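Local coordinates for protein KLLA0E08119p (Kluyveromyces lactis, PDB 3VA7) that is the urea carboxylase part of a larger enzyme and probably uses biotin, ATP and bicarbonate to convert urea to urea-1-carboxylate, the first step of urea breakdown by the allophanate route, at residues Cys556-Asp560 / Ala561-Gln565. Sequence-based numbering, arbitrary orientation.
Sequences CTLND and AQIAQ
Leu558 and Ala561 face each other as the last pair of a tight beta hairpin, a local contact at the surface where strand 553-558 turns back into the short strand 561-562. Two backbone bonds define the pair as antiparallel and hydrogen-bonded. Leu558 N reaches Ala561 O at 3.0 Å, almost straight at 176°. The return bond, from Ala561 N to Leu558 O at 3.1 Å, is more bent at 146°. Thr557 and Gln562 form the next, non-hydrogen-bonded pair. One step further, Ile563 N donates only a weak bond to Cys556 O, since the angle at hydrogen falls to 128°; the same oxygen also receives a CA-H...O contact from Gln562 CA at 3.3 Å.

Leu558 to Ala561 is a type I' beta turn, the tight two-residue connection of a beta hairpin, and Asn559 and Asp560 at its corners both have positive phi. The Asn559 amide is held at both ends by residues outside the hairpin, ND2 by Asp575 OD1 and OD1 by Ile576 N, which ties the turn to the start of strand 576-582. The hairpin lies in the family region of carboxyltransferase subdomains A and B, and strand 561-562 is the outermost strand on its side of a six-stranded antiparallel sheet.

Ile563 supplies the apolar side-chain contacts across the hairpin, with its two branches reaching different residues. CG2 meets Cys556 CB at 3.6 Å, while the longer branch carries CD1 alongside Leu558 CB, also at 3.6 Å. With CG anti to the backbone N, the Leu558 CG atom lies 4.6 Å from Ile563 CD1, farther than CB. Ile569 of strand 569-571 touches both Leu558 and Ile563, and Cys556, the buried member, packs on Val579.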
loop_
_atom_site.group_PDB
_atom_site.type_symbol
_atom_site.label_atom_id
_atom_site.label_comp_id
_atom_site.label_asym_id
_atom_site.label_seq_id
_atom_site.Cartn_x
_atom_site.Cartn_y
_atom_site.Cartn_z
ATOM N N CYS A 556 -8.058 -23.842 18.708
ATOM C CA CYS A 556 -8.739 -23.607 17.461
ATOM C C CYS A 556 -10.053 -24.363 17.372
ATOM O O CYS A 556 -10.140 -25.564 17.583
ATOM C CB CYS A 556 -7.863 -23.953 16.228
ATOM S SG CYS A 556 -6.101 -23.423 16.222
ATOM N N THR A 557 -11.056 -23.614 16.954
ATOM C CA THR A 557 -12.448 -23.979 16.961
ATOM C C THR A 557 -12.983 -24.130 15.552
ATOM O O THR A 557 -12.751 -23.262 14.724
ATOM C CB THR A 557 -13.188 -22.790 17.587
ATOM O OG1 THR A 557 -13.353 -23.046 18.974
ATOM C CG2 THR A 557 -14.569 -22.431 16.865
ATOM N N LEU A 558 -13.712 -25.203 15.282
ATOM C CA LEU A 558 -14.595 -25.243 14.130
ATOM C C LEU A 558 -16.027 -25.545 14.561
ATOM O O LEU A 558 -16.339 -26.660 15.073
ATOM C CB LEU A 558 -14.140 -26.240 13.075
ATOM C CG LEU A 558 -14.959 -26.162 11.795
ATOM C CD1 LEU A 558 -14.562 -24.881 11.096
ATOM C CD2 LEU A 558 -14.764 -27.404 10.878
ATOM N N ASN A 559 -16.890 -24.547 14.321
ATOM C CA ASN A 559 -18.263 -24.530 14.826
ATOM C C ASN A 559 -18.226 -24.992 16.284
ATOM O O ASN A 559 -19.040 -25.820 16.714
ATOM C CB ASN A 559 -19.173 -25.429 13.970
ATOM C CG ASN A 559 -19.399 -24.877 12.591
ATOM O OD1 ASN A 559 -19.639 -23.682 12.435
ATOM N ND2 ASN A 559 -19.355 -25.740 11.580
ATOM N N ASP A 560 -17.211 -24.515 17.006
ATOM C CA ASP A 560 -17.098 -24.696 18.460
ATOM C C ASP A 560 -16.443 -25.969 18.997
ATOM O O ASP A 560 -16.078 -26.015 20.170
ATOM C CB ASP A 560 -18.443 -24.431 19.135
ATOM C CG ASP A 560 -18.808 -22.965 19.093
ATOM O OD1 ASP A 560 -18.033 -22.157 19.654
ATOM O OD2 ASP A 560 -19.838 -22.613 18.467
ATOM N N ALA A 561 -16.275 -26.975 18.150
ATOM C CA ALA A 561 -15.504 -28.158 18.512
ATOM C C ALA A 561 -14.011 -27.898 18.282
ATOM O O ALA A 561 -13.638 -27.571 17.161
ATOM C CB ALA A 561 -15.980 -29.393 17.699
ATOM N N GLN A 562 -13.179 -28.046 19.333
ATOM C CA GLN A 562 -11.704 -28.052 19.184
ATOM C C GLN A 562 -11.238 -28.855 17.957
ATOM O O GLN A 562 -11.821 -29.879 17.553
ATOM C CB GLN A 562 -10.976 -28.552 20.441
ATOM C CG GLN A 562 -10.899 -27.541 21.579
ATOM C CD GLN A 562 -9.615 -26.671 21.580
ATOM O OE1 GLN A 562 -9.692 -25.430 21.542
ATOM N NE2 GLN A 562 -8.438 -27.319 21.652
ATOM N N ILE A 563 -10.196 -28.336 17.330
ATOM C CA ILE A 563 -9.722 -28.855 16.058
ATOM C C ILE A 563 -8.222 -28.989 16.310
ATOM O O ILE A 563 -7.681 -28.282 17.195
ATOM C CB ILE A 563 -10.187 -27.894 14.914
ATOM C CG1 ILE A 563 -10.768 -28.670 13.733
ATOM C CG2 ILE A 563 -9.139 -26.844 14.500
ATOM C CD1 ILE A 563 -12.204 -29.201 13.941
ATOM N N ALA A 564 -7.576 -29.935 15.626
ATOM C CA ALA A 564 -6.131 -30.209 15.839
ATOM C C ALA A 564 -5.231 -29.319 14.963
ATOM O O ALA A 564 -5.587 -28.965 13.834
ATOM C CB ALA A 564 -5.808 -31.681 15.589
ATOM N N GLN A 565 -4.070 -28.951 15.486
ATOM C CA GLN A 565 -3.026 -28.320 14.679
ATOM C C GLN A 565 -2.312 -29.356 13.811
ATOM O O GLN A 565 -2.255 -30.523 14.166
ATOM C CB GLN A 565 -2.055 -27.605 15.609
ATOM C CG GLN A 565 -2.793 -26.674 16.567
ATOM C CD GLN A 565 -1.916 -25.603 17.133
ATOM O OE1 GLN A 565 -0.961 -25.201 16.492
ATOM N NE2 GLN A 565 -2.225 -25.126 18.347
#